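Local coordinates for protein thiamine pyrophosphokinase (PDB 3LM8) that catalyses the ATP-dependent pyrophosphorylation of thiamine to thiamine diphosphate, releasing AMP, and takes part in thiamine salvage, at residues T80-A85 / I114-K119; W88-Q93 / I125-I130; N5-G10 / P16-Y21. The protein carries 1 engineered substitution. All blocks are in the same frame, centred on the assembly; numbering follows the deposited sequence.

All three contacts belong to the alpha/beta part of the chain, which is built round parallel strands. Contacts 1 and 2 share helix 81-92, and their centres are about 10 Å apart. Leu117 on helix 107-122 joins them by packing on Ile127 and Leu129. Contact 3 lies about 16 Å from contact 1 and about 14 Å from contact 2, centre to centre. Ile6 reaches both of them, meeting Leu82 and Ala89, and Tyr21 meets Ile130. A bound magnesium ion is about 6 Å from the side chain of Leu18. The bound thiamine is held elsewhere, by Tyr174, Leu176 and Thr186 to Asn191, none of which belongs to these contacts.

Contact 1. Residues T80-A85 / I114-K119; sequences TDLDLA and IQLLYK
Leu116 reaches from helix 107-122 to Leu82 and Asp83 on helix 81-92. Its CB points at the other helix. CG comes next and meets Leu82 CD1 at 3.6 Å. From there the side chain forks. CD2 stays beside Leu82 CD1, 4.2 Å away. CD1 turns to Asp83, lying 3.8 Å from Asp83 CA and 3.7 Å from Asp83 OD1. The methyl therefore lies against both the CA and the carboxylate of Asp83. CG of Asp83 is anti to the backbone N (chi1 171°), which brings the carboxylate near Lys119. There OD1 forms a long salt bridge of 3.7 Å with Lys119 NZ. The lysine is extended but poorly ordered, and its stronger partner is Asp87; Asp83 OD2 is hydrogen-bonded to Gln79 NE2. An alanine in place of Leu116 would lack CG and both methyls, and would probably open a gap between the helices where Leu82 CD1 now packs. The short helical segments run nearly parallel, 20° apart, with axes 10.9 Å from each other at closest approach. Such neighbouring helices on one face of the parallel part of a mixed sheet are characteristic of an alpha/beta fold, and here helix 107-122 is the helix of a beta-alpha-beta crossover.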
loop_
_atom_site.group_PDB
_atom_site.type_symbol
_atom_site.label_atom_id
_atom_site.label_comp_id
_atom_site.label_asym_id
_atom_site.label_seq_id
_atom_site.Cartn_x
_atom_site.Cartn_y
_atom_site.Cartn_z
ATOM N N THR A 80 4.789 14.613 4.469
ATOM C CA THR A 80 3.801 14.527 3.403
ATOM C C THR A 80 2.414 14.351 4.021
ATOM O O THR A 80 2.287 13.928 5.173
ATOM C CB THR A 80 4.087 13.337 2.470
ATOM O OG1 THR A 80 5.398 13.473 1.909
ATOM C CG2 THR A 80 3.068 13.294 1.340
ATOM N N ASP A 81 1.378 14.691 3.261
ATOM C CA ASP A 81 0.011 14.551 3.741
ATOM C C ASP A 81 -0.222 13.079 4.063
ATOM O O ASP A 81 -0.716 12.728 5.136
ATOM C CB ASP A 81 -0.973 14.999 2.662
ATOM C CG ASP A 81 -0.692 16.402 2.164
ATOM O OD1 ASP A 81 -0.447 17.293 3.005
ATOM O OD2 ASP A 81 -0.727 16.619 0.933
ATOM N N LEU A 82 0.150 12.229 3.109
ATOM C CA LEU A 82 0.014 10.789 3.233
ATOM C C LEU A 82 0.805 10.331 4.457
ATOM O O LEU A 82 0.285 9.629 5.327
ATOM C CB LEU A 82 0.538 10.125 1.948
ATOM C CG LEU A 82 0.408 8.619 1.668
ATOM C CD1 LEU A 82 1.669 7.890 2.087
ATOM C CD2 LEU A 82 -0.825 8.066 2.379
ATOM N N ASP A 83 2.061 10.755 4.528
ATOM C CA ASP A 83 2.924 10.396 5.639
ATOM C C ASP A 83 2.272 10.718 6.976
ATOM O O ASP A 83 2.416 9.969 7.944
ATOM C CB ASP A 83 4.256 11.128 5.510
ATOM C CG ASP A 83 5.126 10.973 6.739
ATOM O OD1 ASP A 83 5.334 9.829 7.200
ATOM O OD2 ASP A 83 5.609 12.007 7.239
ATOM N N LEU A 84 1.548 11.831 7.021
ATOM C CA LEU A 84 0.875 12.253 8.244
ATOM C C LEU A 84 -0.336 11.388 8.556
ATOM O O LEU A 84 -0.594 11.063 9.717
ATOM C CB LEU A 84 0.440 13.718 8.137
ATOM C CG LEU A 84 -0.500 14.210 9.246
ATOM C CD1 LEU A 84 0.042 13.808 10.622
ATOM C CD2 LEU A 84 -0.658 15.723 9.141
ATOM N N ALA A 85 -1.074 11.031 7.510
ATOM C CA ALA A 85 -2.265 10.201 7.640
ATOM C C ALA A 85 -1.903 8.820 8.179
ATOM O O ALA A 85 -2.680 8.204 8.913
ATOM C CB ALA A 85 -2.946 10.068 6.289
ATOM N N ILE A 114 6.757 4.075 -0.951
ATOM C CA ILE A 114 7.505 2.854 -0.663
ATOM C C ILE A 114 8.249 2.957 0.672
ATOM O O ILE A 114 8.247 2.022 1.474
ATOM C CB ILE A 114 8.509 2.568 -1.781
ATOM C CG1 ILE A 114 7.778 1.927 -2.961
ATOM C CG2 ILE A 114 9.650 1.687 -1.262
ATOM C CD1 ILE A 114 7.240 0.544 -2.653
ATOM N N GLN A 115 8.885 4.096 0.912
ATOM C CA GLN A 115 9.604 4.292 2.162
ATOM C C GLN A 115 8.617 4.204 3.322
ATOM O O GLN A 115 8.963 3.738 4.406
ATOM C CB GLN A 115 10.283 5.656 2.185
ATOM C CG GLN A 115 11.164 5.942 0.978
ATOM C CD GLN A 115 12.394 5.056 0.917
ATOM O OE1 GLN A 115 12.445 4.095 0.145
ATOM N NE2 GLN A 115 13.398 5.377 1.738
ATOM N N LEU A 116 7.388 4.661 3.094
ATOM C CA LEU A 116 6.355 4.626 4.127
ATOM C C LEU A 116 6.196 3.221 4.703
ATOM O O LEU A 116 5.947 3.061 5.897
ATOM C CB LEU A 116 5.000 5.089 3.557
ATOM C CG LEU A 116 4.770 6.571 3.217
ATOM C CD1 LEU A 116 4.923 7.413 4.461
ATOM C CD2 LEU A 116 5.757 7.034 2.176
ATOM N N LEU A 117 6.329 2.207 3.853
ATOM C CA LEU A 117 6.191 0.823 4.289
ATOM C C LEU A 117 7.225 0.441 5.356
ATOM O O LEU A 117 7.001 -0.467 6.176
ATOM C CB LEU A 117 6.347 -0.102 3.091
ATOM C CG LEU A 117 5.278 0.021 2.017
ATOM C CD1 LEU A 117 5.747 -0.672 0.741
ATOM C CD2 LEU A 117 3.989 -0.579 2.540
ATOM N N TYR A 118 8.359 1.133 5.320
ATOM C CA TYR A 118 9.446 0.897 6.253
ATOM C C TYR A 118 8.979 1.214 7.661
ATOM O O TYR A 118 9.301 0.503 8.608
ATOM C CB TYR A 118 10.654 1.771 5.898
ATOM C CG TYR A 118 11.882 1.431 6.708
ATOM C CD1 TYR A 118 12.509 0.199 6.562
ATOM C CD2 TYR A 118 12.372 2.308 7.677
ATOM C CE1 TYR A 118 13.583 -0.160 7.364
ATOM C CE2 TYR A 118 13.453 1.953 8.490
ATOM C CZ TYR A 118 14.046 0.713 8.327
ATOM O OH TYR A 118 15.078 0.319 9.144
ATOM N N LYS A 119 8.207 2.287 7.784
ATOM C CA LYS A 119 7.673 2.733 9.065
ATOM C C LYS A 119 6.700 1.699 9.624
ATOM O O LYS A 119 6.413 1.680 10.817
ATOM C CB LYS A 119 6.958 4.073 8.873
ATOM C CG LYS A 119 6.605 4.817 10.145
ATOM C CD LYS A 119 6.068 6.199 9.802
ATOM C CE LYS A 119 6.065 7.127 11.006
ATOM N NZ LYS A 119 5.747 8.528 10.604
#

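Contact 2. Residues W88-Q93 / I125-I130; sequences WALEKQ and IKIRLI
Ile125 and Ile127 both press their CD1 methyls on one branch of Leu90. Ile125 comes first. Its CG1 is anti to the carbonyl carbon (chi1 -61°), and the chain continues extended to CD1. This sends CD1 to the helix, where it meets Leu90 CD2 at 3.5 Å and lies 3.9 Å from Leu90 O. Ile125 CB adds a looser approach to Leu90 CD2, at 4.1 Å. The side chains of Ile125 and Leu90 cross at a slant. Two residues on, Ile127 presents its side chain to the same helix. Its CD1 stands 4.0 Å from Leu90 CD2, and the two side chains cross at about a right angle. Leu90 CD2 thus bridges the pair. No hydrogen bond joins the segments; the side chains meet through their methyl groups. Farther along, Leu129 packs on Ile114 and Leu117 of helix 107-122. Strand 126-131 lies between the parallel strand 96-100 and the antiparallel strand 134-139. Leu90 also touches Ile97 of strand 96-100, so the end of helix 81-92 rests over two adjacent strands, with Ile127 also touching Leu117 of helix 107-122.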
loop_
_atom_site.group_PDB
_atom_site.type_symbol
_atom_site.label_atom_id
_atom_site.label_comp_id
_atom_site.label_asym_id
_atom_site.label_seq_id
_atom_site.Cartn_x
_atom_site.Cartn_y
_atom_site.Cartn_z
ATOM N N TRP A 88 -1.589 8.676 12.022
ATOM C CA TRP A 88 -2.928 8.665 12.603
ATOM C C TRP A 88 -3.487 7.245 12.590
ATOM O O TRP A 88 -4.112 6.800 13.557
ATOM C CB TRP A 88 -3.843 9.579 11.791
ATOM C CG TRP A 88 -5.209 9.751 12.369
ATOM C CD1 TRP A 88 -5.612 10.712 13.248
ATOM C CD2 TRP A 88 -6.353 8.929 12.119
ATOM N NE1 TRP A 88 -6.938 10.541 13.561
ATOM C CE2 TRP A 88 -7.418 9.452 12.883
ATOM C CE3 TRP A 88 -6.581 7.800 11.326
ATOM C CZ2 TRP A 88 -8.696 8.883 12.879
ATOM C CZ3 TRP A 88 -7.854 7.234 11.324
ATOM C CH2 TRP A 88 -8.893 7.778 12.097
ATOM N N ALA A 89 -3.258 6.544 11.482
ATOM C CA ALA A 89 -3.739 5.178 11.318
ATOM C C ALA A 89 -2.940 4.146 12.133
ATOM O O ALA A 89 -3.530 3.249 12.743
ATOM C CB ALA A 89 -3.738 4.809 9.846
ATOM N N LEU A 90 -1.611 4.268 12.145
ATOM C CA LEU A 90 -0.786 3.339 12.918
ATOM C C LEU A 90 -1.160 3.480 14.387
ATOM O O LEU A 90 -1.222 2.502 15.128
ATOM C CB LEU A 90 0.710 3.627 12.725
ATOM C CG LEU A 90 1.295 3.235 11.360
ATOM C CD1 LEU A 90 2.751 3.625 11.278
ATOM C CD2 LEU A 90 1.145 1.747 11.149
ATOM N N GLU A 91 -1.433 4.703 14.808
ATOM C CA GLU A 91 -1.813 4.928 16.190
ATOM C C GLU A 91 -3.076 4.112 16.503
ATOM O O GLU A 91 -3.107 3.348 17.473
ATOM C CB GLU A 91 -2.039 6.420 16.422
ATOM C CG GLU A 91 -2.267 6.826 17.859
ATOM C CD GLU A 91 -3.718 6.710 18.280
ATOM O OE1 GLU A 91 -4.588 7.175 17.514
ATOM O OE2 GLU A 91 -3.986 6.172 19.379
ATOM N N LYS A 92 -4.107 4.244 15.671
ATOM C CA LYS A 92 -5.350 3.501 15.890
ATOM C C LYS A 92 -5.089 2.007 16.059
ATOM O O LYS A 92 -5.901 1.291 16.635
ATOM C CB LYS A 92 -6.323 3.704 14.723
ATOM C CG LYS A 92 -6.771 5.140 14.510
ATOM C CD LYS A 92 -7.604 5.659 15.671
ATOM C CE LYS A 92 -7.844 7.163 15.531
ATOM N NZ LYS A 92 -6.565 7.938 15.427
ATOM N N GLN A 93 -3.956 1.539 15.553
ATOM C CA GLN A 93 -3.601 0.124 15.646
ATOM C C GLN A 93 -4.642 -0.815 15.059
ATOM O O GLN A 93 -5.340 -1.522 15.784
ATOM C CB GLN A 93 -3.326 -0.276 17.104
ATOM C CG GLN A 93 -1.933 0.081 17.581
ATOM C CD GLN A 93 -1.677 -0.349 19.007
ATOM O OE1 GLN A 93 -2.329 0.126 19.937
ATOM N NE2 GLN A 93 -0.724 -1.255 19.189
ATOM N N ILE A 125 2.922 -3.813 11.733
ATOM C CA ILE A 125 1.523 -3.684 11.347
ATOM C C ILE A 125 1.460 -3.858 9.831
ATOM O O ILE A 125 2.179 -3.189 9.095
ATOM C CB ILE A 125 0.951 -2.297 11.698
ATOM C CG1 ILE A 125 1.028 -2.053 13.203
ATOM C CG2 ILE A 125 -0.497 -2.211 11.239
ATOM C CD1 ILE A 125 0.505 -0.696 13.620
ATOM N N LYS A 126 0.606 -4.763 9.367
ATOM C CA LYS A 126 0.473 -4.999 7.940
ATOM C C LYS A 126 0.024 -3.738 7.213
ATOM O O LYS A 126 -1.032 -3.162 7.511
ATOM C CB LYS A 126 -0.512 -6.141 7.687
ATOM C CG LYS A 126 0.030 -7.493 8.129
ATOM C CD LYS A 126 -1.017 -8.591 8.086
ATOM C CE LYS A 126 -0.403 -9.930 8.475
ATOM N NZ LYS A 126 0.341 -9.841 9.765
ATOM N N ILE A 127 0.856 -3.308 6.268
ATOM C CA ILE A 127 0.595 -2.125 5.456
ATOM C C ILE A 127 0.739 -2.541 4.001
ATOM O O ILE A 127 1.840 -2.796 3.519
ATOM C CB ILE A 127 1.610 -1.015 5.767
ATOM C CG1 ILE A 127 1.609 -0.725 7.275
ATOM C CG2 ILE A 127 1.281 0.238 4.961
ATOM C CD1 ILE A 127 2.588 0.357 7.696
ATOM N N ARG A 128 -0.376 -2.622 3.299
ATOM C CA ARG A 128 -0.358 -3.041 1.901
ATOM C C ARG A 128 -0.645 -1.855 0.997
ATOM O O ARG A 128 -1.561 -1.088 1.274
ATOM C CB ARG A 128 -1.417 -4.136 1.694
ATOM C CG ARG A 128 -1.727 -4.445 0.253
ATOM C CD ARG A 128 -2.830 -5.492 0.120
ATOM N NE ARG A 128 -2.422 -6.805 0.609
ATOM C CZ ARG A 128 -2.882 -7.367 1.721
ATOM N NH1 ARG A 128 -3.773 -6.737 2.476
ATOM N NH2 ARG A 128 -2.448 -8.565 2.081
ATOM N N LEU A 129 0.143 -1.682 -0.062
ATOM C CA LEU A 129 -0.102 -0.573 -0.994
ATOM C C LEU A 129 -0.849 -1.179 -2.162
ATOM O O LEU A 129 -0.510 -2.269 -2.605
ATOM C CB LEU A 129 1.199 0.047 -1.509
ATOM C CG LEU A 129 2.354 0.388 -0.558
ATOM C CD1 LEU A 129 3.429 1.100 -1.381
ATOM C CD2 LEU A 129 1.887 1.265 0.608
ATOM N N ILE A 130 -1.858 -0.481 -2.669
ATOM C CA ILE A 130 -2.641 -1.024 -3.778
ATOM C C ILE A 130 -3.000 -0.062 -4.907
ATOM O O ILE A 130 -3.396 1.083 -4.670
ATOM C CB ILE A 130 -3.982 -1.581 -3.290
ATOM C CG1 ILE A 130 -3.771 -2.555 -2.132
ATOM C CG2 ILE A 130 -4.707 -2.243 -4.458
ATOM C CD1 ILE A 130 -5.070 -3.064 -1.548
#

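Contact 3. Residues N5-G10 / P16-Y21; sequences NIVAGG and PDLTGY
The backbones of the two segments keep well apart, with Asn5 CA 8.6 Å from Tyr21 CA and Val7 CA 9.2 Å from Leu18 CA, so side chains span the distance. Strand 3-7 is an inner strand of the parallel part of an alpha/beta sheet, hydrogen-bonded to strand 26-31 and to strand 96-100. The loop that follows it folds back beside the strand and includes a short 3-10 segment at residues 19-21. Asn5 and Val7 turn their side chains to this loop. Val7 and Leu18 make the apolar half of the contact. With CG1 of Val7 anti to the backbone N (chi1 177°), the CG2 branch is the one left to meet Leu18 CD1, at 4.0 Å. The Val7 and Leu18 side chains meet at a slant, and both are buried. The turn is tied by the backbone hydrogen bond from Tyr21 N to Leu18 O and by a weak one from Gly20 N to Asp17 OD1. Leu18 packs on Phe100, and Tyr21 stacks edge-to-face with the same ring, while Asp17 O lies in the plane of the Tyr21 ring at its edge. The buried Asn5 side chain has its OD1 hydrogen-bonded to Gln98 NE2, which helps fix the amide. That amide stands nearly upright to the tyrosine ring, the planes being 83° apart, and Asn5 ND2 lies 3.8 Å from Tyr21 O and 4.0 Å from Tyr21 CB.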
loop_
_atom_site.group_PDB
_atom_site.type_symbol
_atom_site.label_atom_id
_atom_site.label_comp_id
_atom_site.label_asym_id
_atom_site.label_seq_id
_atom_site.Cartn_x
_atom_site.Cartn_y
_atom_site.Cartn_z
ATOM N N ASN A 5 -8.365 2.172 5.476
ATOM C CA ASN A 5 -8.002 2.388 4.077
ATOM C C ASN A 5 -7.787 3.868 3.831
ATOM O O ASN A 5 -8.664 4.695 4.117
ATOM C CB ASN A 5 -9.090 1.914 3.117
ATOM C CG ASN A 5 -9.283 0.432 3.142
ATOM O OD1 ASN A 5 -8.524 -0.302 3.780
ATOM N ND2 ASN A 5 -10.310 -0.027 2.444
ATOM N N ILE A 6 -6.620 4.183 3.276
ATOM C CA ILE A 6 -6.232 5.549 2.976
ATOM C C ILE A 6 -6.141 5.714 1.468
ATOM O O ILE A 6 -5.507 4.902 0.780
ATOM C CB ILE A 6 -4.848 5.852 3.547
ATOM C CG1 ILE A 6 -4.779 5.430 5.017
ATOM C CG2 ILE A 6 -4.531 7.307 3.355
ATOM C CD1 ILE A 6 -3.390 5.570 5.645
ATOM N N VAL A 7 -6.765 6.764 0.949
ATOM C CA VAL A 7 -6.717 7.036 -0.484
ATOM C C VAL A 7 -5.955 8.343 -0.703
ATOM O O VAL A 7 -6.470 9.428 -0.435
ATOM C CB VAL A 7 -8.142 7.141 -1.073
ATOM C CG1 VAL A 7 -8.094 7.509 -2.562
ATOM C CG2 VAL A 7 -8.852 5.817 -0.884
ATOM N N ALA A 8 -4.710 8.221 -1.163
ATOM C CA ALA A 8 -3.861 9.377 -1.425
ATOM C C ALA A 8 -4.346 10.039 -2.703
ATOM O O ALA A 8 -5.191 9.483 -3.395
ATOM C CB ALA A 8 -2.408 8.944 -1.569
ATOM N N GLY A 9 -3.789 11.199 -3.035
ATOM C CA GLY A 9 -4.243 11.927 -4.209
ATOM C C GLY A 9 -3.590 11.680 -5.552
ATOM O O GLY A 9 -3.331 12.634 -6.290
ATOM N N GLY A 10 -3.332 10.415 -5.878
ATOM C CA GLY A 10 -2.727 10.092 -7.158
ATOM C C GLY A 10 -3.806 10.068 -8.221
ATOM O O GLY A 10 -4.978 10.234 -7.890
ATOM N N PRO A 16 -7.975 1.126 -8.131
ATOM C CA PRO A 16 -8.984 0.071 -8.271
ATOM C C PRO A 16 -10.347 0.515 -7.797
ATOM O O PRO A 16 -10.527 1.633 -7.320
ATOM C CB PRO A 16 -8.465 -1.050 -7.361
ATOM C CG PRO A 16 -7.041 -0.689 -7.091
ATOM C CD PRO A 16 -7.053 0.802 -7.032
ATOM N N ASP A 17 -11.304 -0.391 -7.920
ATOM C CA ASP A 17 -12.651 -0.148 -7.448
ATOM C C ASP A 17 -12.523 -0.152 -5.920
ATOM O O ASP A 17 -12.059 -1.131 -5.316
ATOM C CB ASP A 17 -13.566 -1.286 -7.911
ATOM C CG ASP A 17 -14.824 -1.405 -7.074
ATOM O OD1 ASP A 17 -15.294 -2.552 -6.896
ATOM O OD2 ASP A 17 -15.346 -0.365 -6.603
ATOM N N LEU A 18 -12.899 0.946 -5.285
ATOM C CA LEU A 18 -12.806 0.997 -3.839
ATOM C C LEU A 18 -14.034 0.313 -3.224
ATOM O O LEU A 18 -13.930 -0.366 -2.203
ATOM C CB LEU A 18 -12.691 2.456 -3.377
ATOM C CG LEU A 18 -11.531 3.202 -4.044
ATOM C CD1 LEU A 18 -11.498 4.667 -3.595
ATOM C CD2 LEU A 18 -10.231 2.500 -3.691
ATOM N N THR A 19 -15.185 0.490 -3.873
ATOM C CA THR A 19 -16.456 -0.085 -3.435
ATOM C C THR A 19 -16.325 -1.481 -2.821
ATOM O O THR A 19 -16.719 -1.702 -1.672
ATOM C CB THR A 19 -17.450 -0.158 -4.623
ATOM O OG1 THR A 19 -17.813 1.171 -5.014
ATOM C CG2 THR A 19 -18.706 -0.922 -4.245
ATOM N N GLY A 20 -15.763 -2.412 -3.587
ATOM C CA GLY A 20 -15.610 -3.775 -3.109
ATOM C C GLY A 20 -14.717 -3.934 -1.895
ATOM O O GLY A 20 -14.630 -5.024 -1.313
ATOM N N TYR A 21 -14.051 -2.851 -1.512
ATOM C CA TYR A 21 -13.165 -2.858 -0.357
ATOM C C TYR A 21 -13.900 -2.343 0.874
ATOM O O TYR A 21 -13.343 -2.318 1.980
ATOM C CB TYR A 21 -11.916 -1.997 -0.631
ATOM C CG TYR A 21 -10.800 -2.727 -1.354
ATOM C CD1 TYR A 21 -9.992 -3.647 -0.681
ATOM C CD2 TYR A 21 -10.552 -2.503 -2.712
ATOM C CE1 TYR A 21 -8.960 -4.327 -1.338
ATOM C CE2 TYR A 21 -9.519 -3.181 -3.384
ATOM C CZ TYR A 21 -8.728 -4.090 -2.690
ATOM O OH TYR A 21 -7.708 -4.759 -3.337
#